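Local coordinates for protein 4-amino-4-deoxy-L-arabinose transferase or related glycosyltransferases of PMT family (Cupriavidus metallidurans, PDB 5EZM) that probably transfers 4-amino-4-deoxy-L-arabinose onto lipid A as a zinc-binding, membrane-embedded glycosyltransferase of the GT-C fold, at residues A[75-86]-A[250-261]. Numbering follows the deposited sequence.
Sequences WVTIRYNALKYF and WFYLVSVRNPEF. With MPG ([(Z)-octadec-9-enyl] (2R)-2,3-bis(oxidanyl)propanoate), chain K; MPG ([(Z)-octadec-9-enyl] (2R)-2,3-bis(oxidanyl)propanoate), chain B; MPG ([(Z)-octadec-9-enyl] (2R)-2,3-bis(oxidanyl)propanoate), chain C.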
# COMPACT_ATOMS: atom_id res chain seq x y z
N TRP A 75 -18.95 -0.33 12.02
CA TRP A 75 -18.26 -0.78 10.82
C TRP A 75 -18.88 -0.23 9.54
O TRP A 75 -18.49 -0.66 8.45
CB TRP A 75 -18.25 -2.31 10.76
CG TRP A 75 -17.34 -2.97 11.75
CD1 TRP A 75 -17.02 -2.52 13.00
CD2 TRP A 75 -16.63 -4.20 11.57
NE1 TRP A 75 -16.15 -3.40 13.61
CE2 TRP A 75 -15.90 -4.44 12.75
CE3 TRP A 75 -16.54 -5.12 10.52
CZ2 TRP A 75 -15.09 -5.56 12.91
CZ3 TRP A 75 -15.73 -6.24 10.68
CH2 TRP A 75 -15.02 -6.45 11.87
N VAL A 76 -19.83 0.69 9.65
CA VAL A 76 -20.53 1.24 8.49
C VAL A 76 -20.11 2.68 8.22
O VAL A 76 -19.69 3.02 7.11
CB VAL A 76 -22.06 1.14 8.68
CG1 VAL A 76 -22.79 1.74 7.48
CG2 VAL A 76 -22.47 -0.31 8.90
N THR A 77 -20.22 3.55 9.23
CA THR A 77 -19.90 4.97 9.08
C THR A 77 -18.43 5.16 9.40
O THR A 77 -18.04 5.25 10.57
CB THR A 77 -20.80 5.81 9.98
OG1 THR A 77 -22.17 5.43 9.78
CG2 THR A 77 -20.64 7.30 9.65
N ILE A 78 -17.60 5.23 8.36
CA ILE A 78 -16.17 5.43 8.54
C ILE A 78 -15.91 6.82 9.10
O ILE A 78 -16.50 7.81 8.67
CB ILE A 78 -15.44 5.23 7.20
CG1 ILE A 78 -15.68 3.82 6.66
CG2 ILE A 78 -13.95 5.48 7.35
CD1 ILE A 78 -15.15 3.61 5.26
N ARG A 79 -15.01 6.90 10.09
CA ARG A 79 -14.67 8.16 10.72
C ARG A 79 -13.16 8.29 10.86
O ARG A 79 -12.46 7.31 11.12
CB ARG A 79 -15.34 8.30 12.08
CG ARG A 79 -16.84 8.54 11.99
CD ARG A 79 -17.43 8.94 13.33
NE ARG A 79 -18.88 9.13 13.22
CZ ARG A 79 -19.45 10.30 12.96
NH1 ARG A 79 -18.71 11.39 12.79
NH2 ARG A 79 -20.77 10.38 12.88
N TYR A 80 -12.67 9.52 10.68
CA TYR A 80 -11.25 9.85 10.82
C TYR A 80 -11.17 11.04 11.76
O TYR A 80 -11.62 12.14 11.42
CB TYR A 80 -10.61 10.15 9.47
CG TYR A 80 -9.10 10.31 9.49
CD1 TYR A 80 -8.33 9.63 10.42
CD2 TYR A 80 -8.46 11.15 8.59
CE1 TYR A 80 -6.94 9.77 10.44
CE2 TYR A 80 -7.08 11.31 8.61
CZ TYR A 80 -6.33 10.61 9.53
OH TYR A 80 -4.95 10.76 9.56
N ASN A 81 -10.61 10.82 12.95
CA ASN A 81 -10.58 11.82 14.02
C ASN A 81 -12.00 12.28 14.35
O ASN A 81 -12.31 13.47 14.39
CB ASN A 81 -9.68 12.99 13.65
CG ASN A 81 -8.23 12.56 13.48
OD1 ASN A 81 -7.48 12.46 14.45
ND2 ASN A 81 -7.83 12.29 12.24
N ALA A 82 -12.88 11.30 14.57
CA ALA A 82 -14.26 11.50 15.00
C ALA A 82 -15.11 12.13 13.90
O ALA A 82 -16.30 12.36 14.10
CB ALA A 82 -14.31 12.35 16.27
N LEU A 83 -14.52 12.38 12.74
CA LEU A 83 -15.22 13.03 11.64
C LEU A 83 -15.45 12.06 10.50
O LEU A 83 -14.61 11.20 10.21
CB LEU A 83 -14.45 14.25 11.13
CG LEU A 83 -14.19 15.35 12.15
CD1 LEU A 83 -13.32 16.42 11.52
CD2 LEU A 83 -15.51 15.94 12.64
N LYS A 84 -16.61 12.21 9.84
CA LYS A 84 -16.96 11.34 8.72
C LYS A 84 -15.90 11.41 7.64
O LYS A 84 -15.48 12.50 7.23
CB LYS A 84 -18.32 11.74 8.15
CG LYS A 84 -19.49 11.51 9.09
CD LYS A 84 -20.80 11.89 8.42
CE LYS A 84 -21.99 11.56 9.31
NZ LYS A 84 -23.29 11.74 8.59
N TYR A 85 -15.47 10.24 7.18
CA TYR A 85 -14.47 10.11 6.12
C TYR A 85 -15.08 9.22 5.05
O TYR A 85 -15.11 8.00 5.20
CB TYR A 85 -13.17 9.53 6.67
CG TYR A 85 -12.01 9.55 5.70
CD1 TYR A 85 -11.39 10.75 5.36
CD2 TYR A 85 -11.54 8.38 5.13
CE1 TYR A 85 -10.32 10.77 4.48
CE2 TYR A 85 -10.47 8.40 4.24
CZ TYR A 85 -9.87 9.60 3.92
OH TYR A 85 -8.81 9.62 3.04
N PHE A 86 -15.56 9.84 3.97
CA PHE A 86 -16.24 9.13 2.89
C PHE A 86 -15.41 9.11 1.61
O PHE A 86 -15.96 9.04 0.51
CB PHE A 86 -17.61 9.74 2.62
CG PHE A 86 -18.58 9.58 3.75
CD1 PHE A 86 -18.42 8.58 4.69
CD2 PHE A 86 -19.67 10.44 3.87
CE1 PHE A 86 -19.32 8.43 5.74
CE2 PHE A 86 -20.57 10.30 4.91
CZ PHE A 86 -20.40 9.29 5.85
N TRP A 250 -23.24 -2.74 2.35
CA TRP A 250 -22.59 -1.61 3.02
C TRP A 250 -22.97 -0.29 2.37
O TRP A 250 -23.18 0.71 3.07
CB TRP A 250 -21.07 -1.77 3.02
CG TRP A 250 -20.38 -0.56 3.58
CD1 TRP A 250 -20.21 -0.25 4.90
CD2 TRP A 250 -19.79 0.51 2.84
NE1 TRP A 250 -19.54 0.95 5.03
CE2 TRP A 250 -19.27 1.43 3.78
CE3 TRP A 250 -19.64 0.78 1.48
CZ2 TRP A 250 -18.61 2.60 3.39
CZ3 TRP A 250 -18.98 1.94 1.10
CH2 TRP A 250 -18.48 2.83 2.05
N PHE A 251 -23.07 -0.26 1.04
CA PHE A 251 -23.42 0.99 0.37
C PHE A 251 -24.83 1.43 0.74
O PHE A 251 -25.08 2.62 0.98
CB PHE A 251 -23.25 0.83 -1.14
CG PHE A 251 -21.82 0.90 -1.59
CD1 PHE A 251 -21.27 2.10 -2.02
CD2 PHE A 251 -21.02 -0.23 -1.57
CE1 PHE A 251 -19.95 2.16 -2.43
CE2 PHE A 251 -19.70 -0.17 -1.98
CZ PHE A 251 -19.16 1.03 -2.41
N TYR A 252 -25.77 0.48 0.80
CA TYR A 252 -27.12 0.81 1.24
C TYR A 252 -27.12 1.30 2.68
O TYR A 252 -27.78 2.29 3.01
CB TYR A 252 -28.04 -0.40 1.08
CG TYR A 252 -29.44 -0.15 1.60
CD1 TYR A 252 -30.38 0.49 0.81
CD2 TYR A 252 -29.82 -0.56 2.87
CE1 TYR A 252 -31.67 0.72 1.27
CE2 TYR A 252 -31.10 -0.33 3.34
CZ TYR A 252 -32.02 0.31 2.54
OH TYR A 252 -33.30 0.53 3.00
N LEU A 253 -26.39 0.61 3.56
CA LEU A 253 -26.40 1.00 4.97
C LEU A 253 -25.83 2.40 5.17
O LEU A 253 -26.45 3.24 5.82
CB LEU A 253 -25.61 -0.03 5.80
CG LEU A 253 -26.31 -1.38 5.99
CD1 LEU A 253 -25.37 -2.38 6.64
CD2 LEU A 253 -27.57 -1.21 6.81
N VAL A 254 -24.66 2.67 4.58
CA VAL A 254 -24.04 3.97 4.78
C VAL A 254 -24.82 5.06 4.05
O VAL A 254 -24.82 6.22 4.49
CB VAL A 254 -22.56 3.93 4.35
CG1 VAL A 254 -22.43 3.97 2.83
CG2 VAL A 254 -21.77 5.05 5.00
N SER A 255 -25.50 4.72 2.96
CA SER A 255 -26.30 5.72 2.25
C SER A 255 -27.57 6.06 3.01
O SER A 255 -28.02 7.21 3.01
CB SER A 255 -26.63 5.23 0.84
OG SER A 255 -25.47 5.08 0.05
N VAL A 256 -28.18 5.06 3.65
CA VAL A 256 -29.39 5.29 4.44
C VAL A 256 -29.05 6.07 5.70
O VAL A 256 -29.67 7.10 6.00
CB VAL A 256 -30.08 3.96 4.77
CG1 VAL A 256 -31.05 4.14 5.93
CG2 VAL A 256 -30.79 3.41 3.55
N ARG A 257 -28.06 5.60 6.46
CA ARG A 257 -27.68 6.29 7.68
C ARG A 257 -27.13 7.69 7.40
O ARG A 257 -27.33 8.61 8.20
CB ARG A 257 -26.65 5.46 8.46
CG ARG A 257 -27.17 4.12 8.93
CD ARG A 257 -26.14 3.41 9.78
NE ARG A 257 -26.56 2.06 10.16
CZ ARG A 257 -25.79 1.20 10.82
NH1 ARG A 257 -24.56 1.54 11.17
NH2 ARG A 257 -26.25 -0.01 11.12
N ASN A 258 -26.44 7.86 6.27
CA ASN A 258 -25.86 9.14 5.88
C ASN A 258 -26.31 9.48 4.46
O ASN A 258 -25.67 9.06 3.48
CB ASN A 258 -24.34 9.11 5.98
CG ASN A 258 -23.86 8.42 7.23
OD1 ASN A 258 -23.94 8.98 8.33
ND2 ASN A 258 -23.37 7.19 7.09
N PRO A 259 -27.41 10.23 4.32
CA PRO A 259 -27.91 10.54 2.97
C PRO A 259 -26.91 11.25 2.08
O PRO A 259 -27.00 11.15 0.85
CB PRO A 259 -29.13 11.42 3.26
CG PRO A 259 -29.57 11.01 4.62
CD PRO A 259 -28.32 10.69 5.38
N GLU A 260 -25.95 11.97 2.66
CA GLU A 260 -24.98 12.71 1.87
C GLU A 260 -23.86 11.83 1.32
O GLU A 260 -23.00 12.33 0.58
CB GLU A 260 -24.37 13.85 2.70
CG GLU A 260 -23.40 13.40 3.79
CD GLU A 260 -24.08 12.80 5.01
OE1 GLU A 260 -25.33 12.72 5.03
OE2 GLU A 260 -23.37 12.40 5.96
N PHE A 261 -23.86 10.53 1.64
CA PHE A 261 -22.73 9.69 1.23
C PHE A 261 -22.67 9.48 -0.27
O PHE A 261 -21.60 9.72 -0.86
CB PHE A 261 -22.77 8.35 1.98
CG PHE A 261 -21.78 7.34 1.45
CD1 PHE A 261 -20.51 7.26 1.99
CD2 PHE A 261 -22.12 6.48 0.42
CE1 PHE A 261 -19.59 6.33 1.51
CE2 PHE A 261 -21.21 5.56 -0.07
CZ PHE A 261 -19.94 5.48 0.47
C2 MPG K . -22.29 -0.38 -6.33
C3 MPG K . -23.50 -0.42 -5.40
C4 MPG K . -23.97 0.98 -5.03
C5 MPG K . -25.21 1.00 -4.13
C6 MPG K . -25.81 2.42 -4.03
C7 MPG K . -26.68 2.62 -2.78
C8 MPG K . -27.12 4.09 -2.61
C1 MPG K . -21.91 -1.76 -6.88
C2 MPG B . -19.71 -5.03 17.85
C3 MPG B . -18.98 -5.77 16.75
C4 MPG B . -19.39 -5.30 15.36
C5 MPG B . -19.15 -6.37 14.29
C6 MPG B . -19.40 -5.85 12.86
C1 MPG B . -19.59 -5.73 19.21
C2 MPG C . -14.82 -10.34 13.03
C3 MPG C . -15.54 -9.34 13.93
C4 MPG C . -14.57 -8.60 14.84
C5 MPG C . -15.25 -8.02 16.09
C6 MPG C . -14.44 -6.87 16.71
C7 MPG C . -15.14 -6.25 17.93
C8 MPG C . -14.90 -4.73 18.04
C9 MPG C . -15.66 -4.09 19.23
C1 MPG C . -15.75 -10.97 11.99
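K84 NZ is gripped twice from 250-261: E260 OE2, using its syn lone pair, makes a salt bridge at 2.7 Å, and N258 OD1 accepts a hydrogen bond at 2.8 Å, with NZ 35° above the amide's carbonyl plane. The contact thus ties a β-hairpin (strands 79-80 and 83-84, type I' turn) and the loop before it to the C-terminal end of helix 236-257 in this GT-C membrane protein. N258 ND2 turns back to V254 O, which also accepts from N258 N; the ND2 bond and the OD1 bond to K84 NZ together probably hold the amide's rotation just past the helix end. Beside it, F261 sends its CD1 edge over one face of F86, a T-shaped pair with planes at 77°; the side chain of F86 lies about 6 Å from that of E87, a zinc ligand. At the other end, W250 NE1 donates to V76 O on a lone pair (2.9 Å), the indole carried there with CG anti to the backbone N (chi1 174°). W75 instead faces lipid: MPG (chain B) C6 sits 3.5 Å above its ring plane, over the centre. With an alanine here the MPG tail would probably lose the flat surface under C6, and W94 one of its ring neighbours. V76 CG1 packs 3.7 Å from L253 CB.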